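Local structure of molybdopterin biosynthesis moeA protein (Pyrococcus horikoshii, 1WU2) at residues D59-R64 with L79-E84; V185-T190 with M215-V220; E250-L255 with A316-A321. The protein probably acts in molybdenum cofactor biosynthesis, where MoeA-family proteins promote insertion of the metal into molybdopterin. All blocks are in the same frame, centred on the assembly; numbering follows the deposited sequence.

Contact 1 of 3, residues D59-R64 with L79-E84; sequences DGYAIR and LTVIEE
Two pairs of apolar side chains, Ile63 with Leu79 and Tyr61 with Val81, join strands that exchange no hydrogen bond with each other. In the first pair a single methyl does most of the touching: Leu79 CD1 lies 3.4 Å from Ile63 CG2, tighter than ordinary van der Waals contact, and 4.0 Å from Ile63 CB. The two side chains meet at about a right angle, so the leucine presents one branch to the isoleucine instead of running alongside it. Ile63 holds CG1 between its backbone N and its carbonyl carbon (chi1 63°), and that choice leaves CG2 as the branch that receives the leucine methyl.

The second pair is looser. Val81 CG2 comes obliquely to the tyrosine ring, 3.9 Å from Tyr61 CE1 and slightly farther from Tyr61 CD1, again with the side chains crossing nearly perpendicularly.

Behind these four side chains the backbones run in opposite directions, with the CA atoms of Tyr61 and Val81 8.2 Å apart and those of Ile63 and Leu79 at 8.3 Å. Tyr61 and Ile63, and Leu79 and Val81, are alternate residues whose side chains point to the same face of the sheet. Both strands belong to a mixed sheet of the MoeA N-terminal region, but strand 99-103 runs between them, and Tyr61 and Ile63 also rest on its Lys102 and Ala100. On the far side of 60-63 comes strand 115-118, while strand 128-131, next to 77-84, contributes Ile129 to the packing around Tyr61, Leu79 and Val81.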
loop_
_atom_site.group_PDB
_atom_site.type_symbol
_atom_site.label_atom_id
_atom_site.label_comp_id
_atom_site.label_asym_id
_atom_site.label_seq_id
_atom_site.Cartn_x
_atom_site.Cartn_y
_atom_site.Cartn_z
ATOM N N ASP A 59 -21.216 33.473 10.985
ATOM C CA ASP A 59 -21.988 34.362 11.853
ATOM C C ASP A 59 -22.504 35.493 10.984
ATOM O O ASP A 59 -21.708 36.249 10.430
ATOM C CB ASP A 59 -21.130 34.950 12.980
ATOM C CG ASP A 59 -20.428 33.890 13.806
ATOM O OD1 ASP A 59 -19.654 34.263 14.710
ATOM O OD2 ASP A 59 -20.577 32.667 13.624
ATOM N N GLY A 60 -23.822 35.606 10.845
ATOM C CA GLY A 60 -24.392 36.626 9.983
ATOM C C GLY A 60 -25.874 36.880 10.173
ATOM O O GLY A 60 -26.383 36.761 11.278
ATOM N N TYR A 61 -26.549 37.248 9.086
ATOM C CA TYR A 61 -27.983 37.518 9.095
ATOM C C TYR A 61 -28.676 36.682 8.020
ATOM O O TYR A 61 -28.343 36.779 6.841
ATOM C CB TYR A 61 -28.242 39.004 8.842
ATOM C CG TYR A 61 -27.694 39.904 9.925
ATOM C CD1 TYR A 61 -28.419 40.147 11.087
ATOM C CD2 TYR A 61 -26.447 40.504 9.791
ATOM C CE1 TYR A 61 -27.916 40.968 12.088
ATOM C CE2 TYR A 61 -25.936 41.325 10.782
ATOM C CZ TYR A 61 -26.675 41.555 11.930
ATOM O OH TYR A 61 -26.171 42.368 12.917
ATOM N N ALA A 62 -29.636 35.861 8.435
ATOM C CA ALA A 62 -30.418 35.055 7.509
ATOM C C ALA A 62 -31.434 35.936 6.780
ATOM O O ALA A 62 -32.377 36.437 7.385
ATOM C CB ALA A 62 -31.118 33.929 8.257
ATOM N N ILE A 63 -31.222 36.128 5.480
ATOM C CA ILE A 63 -32.060 37.006 4.669
ATOM C C ILE A 63 -32.689 36.240 3.514
ATOM O O ILE A 63 -32.525 35.026 3.397
ATOM C CB ILE A 63 -31.216 38.184 4.121
ATOM C CG1 ILE A 63 -30.099 37.676 3.199
ATOM C CG2 ILE A 63 -30.625 38.991 5.272
ATOM C CD1 ILE A 63 -29.511 38.746 2.304
ATOM N N ARG A 64 -33.418 36.965 2.671
ATOM C CA ARG A 64 -33.850 36.452 1.381
ATOM C C ARG A 64 -32.844 36.946 0.356
ATOM O O ARG A 64 -32.582 38.146 0.274
ATOM C CB ARG A 64 -35.242 36.972 1.019
ATOM C CG ARG A 64 -36.273 36.881 2.133
ATOM C CD ARG A 64 -36.923 35.524 2.234
ATOM N NE ARG A 64 -37.873 35.303 1.141
ATOM C CZ ARG A 64 -39.202 35.293 1.264
ATOM N NH1 ARG A 64 -39.789 35.485 2.443
ATOM N NH2 ARG A 64 -39.956 35.084 0.192
ATOM N N LEU A 79 -32.873 46.154 5.432
ATOM C CA LEU A 79 -33.630 45.071 6.056
ATOM C C LEU A 79 -33.781 45.355 7.550
ATOM O O LEU A 79 -33.039 46.157 8.112
ATOM C CB LEU A 79 -32.933 43.724 5.844
ATOM C CG LEU A 79 -32.546 43.363 4.406
ATOM C CD1 LEU A 79 -31.662 42.126 4.392
ATOM C CD2 LEU A 79 -33.782 43.151 3.537
ATOM N N THR A 80 -34.745 44.694 8.185
ATOM C CA THR A 80 -35.023 44.892 9.604
ATOM C C THR A 80 -34.727 43.609 10.383
ATOM O O THR A 80 -35.188 42.529 10.017
ATOM C CB THR A 80 -36.496 45.320 9.809
ATOM O OG1 THR A 80 -36.843 46.357 8.880
ATOM C CG2 THR A 80 -36.692 45.971 11.174
ATOM N N VAL A 81 -33.953 43.745 11.457
ATOM C CA VAL A 81 -33.581 42.621 12.310
ATOM C C VAL A 81 -34.655 42.402 13.381
ATOM O O VAL A 81 -34.744 43.159 14.352
ATOM C CB VAL A 81 -32.200 42.851 12.972
ATOM C CG1 VAL A 81 -31.774 41.633 13.794
ATOM C CG2 VAL A 81 -31.150 43.173 11.913
ATOM N N ILE A 82 -35.465 41.360 13.184
ATOM C CA ILE A 82 -36.556 41.007 14.100
ATOM C C ILE A 82 -36.124 40.073 15.236
ATOM O O ILE A 82 -36.816 39.972 16.250
ATOM C CB ILE A 82 -37.729 40.351 13.322
ATOM C CG1 ILE A 82 -37.338 38.937 12.843
ATOM C CG2 ILE A 82 -38.196 41.279 12.192
ATOM C CD1 ILE A 82 -38.011 38.465 11.563
ATOM N N GLU A 83 -35.007 39.374 15.059
ATOM C CA GLU A 83 -34.532 38.429 16.071
ATOM C C GLU A 83 -33.021 38.212 16.027
ATOM O O GLU A 83 -32.387 38.350 14.984
ATOM C CB GLU A 83 -35.240 37.078 15.914
ATOM C CG GLU A 83 -34.823 36.034 16.945
ATOM C CD GLU A 83 -35.609 34.745 16.856
ATOM O OE1 GLU A 83 -36.010 34.358 15.739
ATOM O OE2 GLU A 83 -35.812 34.108 17.912
ATOM N N GLU A 84 -32.464 37.879 17.187
ATOM C CA GLU A 84 -31.098 37.396 17.304
ATOM C C GLU A 84 -31.128 36.079 18.073
ATOM O O GLU A 84 -31.462 36.052 19.259
ATOM C CB GLU A 84 -30.226 38.420 18.030
ATOM C CG GLU A 84 -30.284 39.811 17.420
ATOM C CD GLU A 84 -29.193 40.726 17.937
ATOM O OE1 GLU A 84 -28.746 40.543 19.090
ATOM O OE2 GLU A 84 -28.786 41.635 17.185
#

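Contact 2 of 3, residues V185-T190 with M215-V220; sequences VGIIIT and MLQGLV
Val185 and Val220 face each other with both branches engaged. Val185 CG2 reaches Val220 CG1 at 3.8 Å, and Val185 CG1 meets Val220 CG2 at 3.9 Å, so the two forked side chains touch at two places while slanting across one another. Each valine has CG1 anti to its backbone N (chi1 176° in Val185), and each sends CG2 back beside that N; with these rotamers the forks present CG2 to CG1 and CG1 to CG2.

Ile187, two residues further along the same face of the strand, uses a different geometry. Its CG1 arm stretches out toward the helix and ends in CD1, which is 3.9 Å from Leu216 CB. The same methyl is 4.0 Å from Gln217 CG and also borders the backbone N of Gln217, so it settles against the base of two consecutive side chains and the helix backbone between them. The isoleucine thus works through a single projecting methyl, whereas the valines make a broader meeting of branches.

The short strand and helix segments run nearly antiparallel, their axes at 166° and 9.9 Å apart at closest approach. Strand 184-190, helix 212-222 and strand 226-233, which lies parallel and adjacent to the first strand, form a beta-alpha-beta crossover, interrupted by short elements before the helix. Other residues of the helix have different neighbours: Met215 and Leu219 pack on Val303 and Phe307 of helix 300-319 and on Ala167 and Pro163 of the second subunit.

Gln217 directs its polar end elsewhere, NE2 making a weak hydrogen bond to Ser213 O. What remains between strand and helix is aliphatic and buried: cohesion there comes from shape and exclusion of water, with no hydrogen bond between the two segments to fix their rotation.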
loop_
_atom_site.group_PDB
_atom_site.type_symbol
_atom_site.label_atom_id
_atom_site.label_comp_id
_atom_site.label_asym_id
_atom_site.label_seq_id
_atom_site.Cartn_x
_atom_site.Cartn_y
_atom_site.Cartn_z
ATOM N N VAL A 185 -5.782 -19.696 1.754
ATOM C CA VAL A 185 -4.833 -20.096 0.719
ATOM C C VAL A 185 -3.825 -21.076 1.305
ATOM O O VAL A 185 -2.994 -20.692 2.120
ATOM C CB VAL A 185 -4.071 -18.867 0.168
ATOM C CG1 VAL A 185 -3.005 -19.279 -0.853
ATOM C CG2 VAL A 185 -5.039 -17.866 -0.433
ATOM N N GLY A 186 -3.903 -22.336 0.885
ATOM C CA GLY A 186 -2.951 -23.349 1.302
ATOM C C GLY A 186 -1.583 -23.133 0.679
ATOM O O GLY A 186 -1.474 -22.609 -0.427
ATOM N N ILE A 187 -0.540 -23.534 1.399
ATOM C CA ILE A 187 0.837 -23.400 0.933
ATOM C C ILE A 187 1.587 -24.703 1.207
ATOM O O ILE A 187 1.866 -25.029 2.361
ATOM C CB ILE A 187 1.540 -22.210 1.638
ATOM C CG1 ILE A 187 0.882 -20.882 1.239
ATOM C CG2 ILE A 187 3.028 -22.185 1.299
ATOM C CD1 ILE A 187 1.405 -19.669 1.994
ATOM N N ILE A 188 1.895 -25.443 0.142
ATOM C CA ILE A 188 2.695 -26.663 0.226
ATOM C C ILE A 188 4.043 -26.416 -0.424
ATOM O O ILE A 188 4.099 -26.088 -1.598
ATOM C CB ILE A 188 2.018 -27.823 -0.533
ATOM C CG1 ILE A 188 0.597 -28.067 -0.035
ATOM C CG2 ILE A 188 2.842 -29.094 -0.389
ATOM C CD1 ILE A 188 -0.209 -28.974 -0.956
ATOM N N ILE A 189 5.126 -26.583 0.326
ATOM C CA ILE A 189 6.464 -26.531 -0.252
ATOM C C ILE A 189 6.901 -27.968 -0.544
ATOM O O ILE A 189 6.546 -28.885 0.191
ATOM C CB ILE A 189 7.458 -25.811 0.698
ATOM C CG1 ILE A 189 7.277 -24.282 0.681
ATOM C CG2 ILE A 189 8.889 -26.082 0.282
ATOM C CD1 ILE A 189 5.865 -23.767 0.560
ATOM N N THR A 190 7.649 -28.164 -1.630
ATOM C CA THR A 190 8.119 -29.493 -2.034
ATOM C C THR A 190 9.607 -29.455 -2.376
ATOM O O THR A 190 10.083 -28.494 -2.983
ATOM C CB THR A 190 7.279 -30.014 -3.241
ATOM O OG1 THR A 190 6.223 -30.866 -2.776
ATOM C CG2 THR A 190 8.082 -30.920 -4.173
HETATM N N MSE A 215 7.671 -16.014 2.336
HETATM C CA MSE A 215 7.415 -14.947 1.369
HETATM C C MSE A 215 5.976 -14.992 0.880
HETATM O O MSE A 215 5.330 -13.958 0.754
HETATM C CB MSE A 215 8.360 -15.021 0.170
HETATM C CG MSE A 215 8.185 -13.840 -0.785
HETATM SE SE MSE A 215 9.388 -13.867 -2.298
HETATM C CE MSE A 215 8.598 -15.343 -3.277
ATOM N N LEU A 216 5.484 -16.193 0.602
ATOM C CA LEU A 216 4.104 -16.371 0.167
ATOM C C LEU A 216 3.102 -16.075 1.283
ATOM O O LEU A 216 2.006 -15.609 1.007
ATOM C CB LEU A 216 3.880 -17.782 -0.386
ATOM C CG LEU A 216 4.462 -18.042 -1.779
ATOM C CD1 LEU A 216 4.406 -19.533 -2.100
ATOM C CD2 LEU A 216 3.731 -17.238 -2.840
ATOM N N GLN A 217 3.475 -16.331 2.533
ATOM C CA GLN A 217 2.609 -16.008 3.668
ATOM C C GLN A 217 2.348 -14.503 3.705
ATOM O O GLN A 217 1.206 -14.070 3.765
ATOM C CB GLN A 217 3.231 -16.464 4.991
ATOM C CG GLN A 217 3.091 -17.953 5.249
ATOM C CD GLN A 217 4.077 -18.469 6.283
ATOM O OE1 GLN A 217 3.922 -18.215 7.479
ATOM N NE2 GLN A 217 5.089 -19.199 5.827
ATOM N N GLY A 218 3.416 -13.717 3.645
ATOM C CA GLY A 218 3.308 -12.271 3.616
ATOM C C GLY A 218 2.551 -11.734 2.415
ATOM O O GLY A 218 1.788 -10.786 2.545
ATOM N N LEU A 219 2.764 -12.344 1.251
ATOM C CA LEU A 219 2.168 -11.870 0.004
ATOM C C LEU A 219 0.667 -12.133 -0.014
ATOM O O LEU A 219 -0.110 -11.310 -0.507
ATOM C CB LEU A 219 2.833 -12.544 -1.203
ATOM C CG LEU A 219 4.219 -12.032 -1.620
ATOM C CD1 LEU A 219 4.888 -13.021 -2.572
ATOM C CD2 LEU A 219 4.121 -10.659 -2.262
ATOM N N VAL A 220 0.269 -13.281 0.535
ATOM C CA VAL A 220 -1.139 -13.647 0.643
ATOM C C VAL A 220 -1.843 -12.729 1.642
ATOM O O VAL A 220 -2.970 -12.310 1.405
ATOM C CB VAL A 220 -1.309 -15.132 1.048
ATOM C CG1 VAL A 220 -2.748 -15.435 1.474
ATOM C CG2 VAL A 220 -0.913 -16.044 -0.104
#

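Contact 3 of 3, residues E250-L255 with A316-A321; sequences ECDIVL and AKMVGA
The carboxylate of Asp252 turns one of its two oxygens to the selenium of Met318, which is modelled as selenomethionine: OD2 is 4.0 Å from SE, while OD1 stands 6.0 Å from SE. The flat group therefore meets the helix through a single oxygen, in a loose approach, longer than van der Waals contact, and not a bond. Elsewhere the Asp252 side chain is flanked by Val185 and Phe294 from the two neighbouring strands. The setting is the alpha/beta fold of the probable molybdopterin binding domain, in which helix 300-319 packs against a mixed sheet and is closed by a Schellman motif.

Met318 leaves the helix with CG anti to its carbonyl carbon (chi1 -72°) and stays extended as far as SE. There it bends (chi3 107°), turning CE away from the carboxylate and onto Cys251. The methyl ends 3.3 Å from Cys251 CB, a tight carbon pair, with the carbonyl carbon of Cys251 next nearest. One selenomethionine thus covers two consecutive residues, its selenium beside the acid and its methyl against the cysteine. Within Cys251 it is CB that meets the methyl; SG has a hydrogen-bond partner elsewhere in the structure.

Burial here has a polar cost: OD2 of Asp252 is enclosed by the contact and has no partner in the model. Cys251 stands just before strand 252-255, so the helix end lies over the start of that strand, and Met318 also touches Ile21 from the N-terminal part of the chain.

Just beyond Met318 the Schellman motif closes the helix: Gly320, with a positive phi of 64°, is its C-prime residue. A weak hydrogen bond of 3.4 Å joins Gly320 N to Lys317 O. Ala321 N bonds back to Ala316 O at 2.8 Å.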
loop_
_atom_site.group_PDB
_atom_site.type_symbol
_atom_site.label_atom_id
_atom_site.label_comp_id
_atom_site.label_asym_id
_atom_site.label_seq_id
_atom_site.Cartn_x
_atom_site.Cartn_y
_atom_site.Cartn_z
ATOM N N GLU A 250 -9.346 -25.486 2.017
ATOM C CA GLU A 250 -9.117 -24.150 1.464
ATOM C C GLU A 250 -9.903 -23.851 0.201
ATOM O O GLU A 250 -10.432 -24.746 -0.456
ATOM C CB GLU A 250 -7.636 -23.959 1.142
ATOM C CG GLU A 250 -6.821 -23.390 2.285
ATOM C CD GLU A 250 -5.877 -24.389 2.891
ATOM O OE1 GLU A 250 -5.551 -24.229 4.080
ATOM O OE2 GLU A 250 -5.458 -25.332 2.191
ATOM N N CYS A 251 -9.941 -22.565 -0.132
ATOM C CA CYS A 251 -10.598 -22.076 -1.334
ATOM C C CYS A 251 -9.668 -22.273 -2.532
ATOM O O CYS A 251 -10.090 -22.751 -3.586
ATOM C CB CYS A 251 -10.968 -20.598 -1.171
ATOM S SG CYS A 251 -11.705 -20.169 0.428
ATOM N N ASP A 252 -8.408 -21.880 -2.366
ATOM C CA ASP A 252 -7.357 -22.199 -3.332
ATOM C C ASP A 252 -6.114 -22.703 -2.602
ATOM O O ASP A 252 -6.002 -22.562 -1.387
ATOM C CB ASP A 252 -7.059 -21.000 -4.261
ATOM C CG ASP A 252 -5.997 -20.046 -3.708
ATOM O OD1 ASP A 252 -4.894 -20.503 -3.351
ATOM O OD2 ASP A 252 -6.161 -18.810 -3.626
ATOM N N ILE A 253 -5.197 -23.312 -3.347
ATOM C CA ILE A 253 -3.961 -23.837 -2.774
ATOM C C ILE A 253 -2.773 -23.595 -3.717
ATOM O O ILE A 253 -2.874 -23.746 -4.929
ATOM C CB ILE A 253 -4.111 -25.353 -2.317
ATOM C CG1 ILE A 253 -3.011 -26.255 -2.886
ATOM C CG2 ILE A 253 -5.495 -25.925 -2.649
ATOM C CD1 ILE A 253 -1.765 -26.270 -2.046
ATOM N N VAL A 254 -1.656 -23.206 -3.118
ATOM C CA VAL A 254 -0.423 -22.889 -3.815
ATOM C C VAL A 254 0.599 -23.958 -3.447
ATOM O O VAL A 254 0.750 -24.286 -2.279
ATOM C CB VAL A 254 0.089 -21.495 -3.362
ATOM C CG1 VAL A 254 1.590 -21.368 -3.532
ATOM C CG2 VAL A 254 -0.643 -20.377 -4.108
ATOM N N LEU A 255 1.289 -24.513 -4.439
ATOM C CA LEU A 255 2.364 -25.470 -4.168
ATOM C C LEU A 255 3.626 -25.200 -4.991
ATOM O O LEU A 255 3.557 -24.800 -6.148
ATOM C CB LEU A 255 1.890 -26.919 -4.342
ATOM C CG LEU A 255 1.277 -27.343 -5.676
ATOM C CD1 LEU A 255 2.331 -27.951 -6.598
ATOM C CD2 LEU A 255 0.150 -28.337 -5.432
ATOM N N ALA A 316 -7.875 -11.096 -5.595
ATOM C CA ALA A 316 -8.659 -9.875 -5.752
ATOM C C ALA A 316 -10.054 -10.172 -6.294
ATOM O O ALA A 316 -11.021 -9.542 -5.890
ATOM C CB ALA A 316 -7.935 -8.892 -6.665
ATOM N N LYS A 317 -10.154 -11.137 -7.202
ATOM C CA LYS A 317 -11.444 -11.547 -7.754
ATOM C C LYS A 317 -12.322 -12.229 -6.703
ATOM O O LYS A 317 -13.543 -12.089 -6.727
ATOM C CB LYS A 317 -11.251 -12.484 -8.953
ATOM C CG LYS A 317 -12.416 -12.461 -9.937
ATOM C CD LYS A 317 -12.642 -13.805 -10.592
ATOM C CE LYS A 317 -13.923 -13.807 -11.407
ATOM N NZ LYS A 317 -13.944 -14.927 -12.376
HETATM N N MSE A 318 -11.691 -12.950 -5.779
HETATM C CA MSE A 318 -12.405 -13.719 -4.757
HETATM C C MSE A 318 -13.082 -12.817 -3.716
HETATM O O MSE A 318 -14.141 -13.155 -3.201
HETATM C CB MSE A 318 -11.457 -14.715 -4.074
HETATM C CG MSE A 318 -11.072 -15.890 -4.962
HETATM SE SE MSE A 318 -9.770 -17.116 -4.153
HETATM C CE MSE A 318 -10.969 -18.557 -3.802
ATOM N N VAL A 319 -12.473 -11.671 -3.418
ATOM C CA VAL A 319 -13.070 -10.686 -2.511
ATOM C C VAL A 319 -13.715 -9.507 -3.259
ATOM O O VAL A 319 -14.291 -8.614 -2.637
ATOM C CB VAL A 319 -12.035 -10.146 -1.494
ATOM C CG1 VAL A 319 -11.477 -11.281 -0.646
ATOM C CG2 VAL A 319 -10.904 -9.377 -2.191
ATOM N N GLY A 320 -13.623 -9.508 -4.587
ATOM C CA GLY A 320 -14.126 -8.413 -5.399
ATOM C C GLY A 320 -13.416 -7.091 -5.158
ATOM O O GLY A 320 -14.032 -6.030 -5.259
ATOM N N ALA A 321 -12.124 -7.157 -4.843
ATOM C CA ALA A 321 -11.323 -5.971 -4.556
ATOM C C ALA A 321 -11.248 -5.028 -5.750
ATOM O O ALA A 321 -11.055 -5.463 -6.888
ATOM C CB ALA A 321 -9.919 -6.372 -4.126
#

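Overall arrangement
The three contacts follow one another along the chain, each closing before the next opens. Contact 1 stands apart in a sheet of the N-terminal region, its centre about 68 Å from that of contact 2 and about 62 Å from that of contact 3, on the other side of the chain's centre. Contacts 2 and 3, with centres about 12 Å apart, share one sheet: strands 184-190 and 252-255 are parallel neighbours, joined by probable hydrogen bonds such as Gly186 O to Val254 N (2.8 Å). Helices 212-222 and 300-319 both pack on it. The elongated molecule thus keeps separate cores, one remote and one within the probable molybdopterin binding domain.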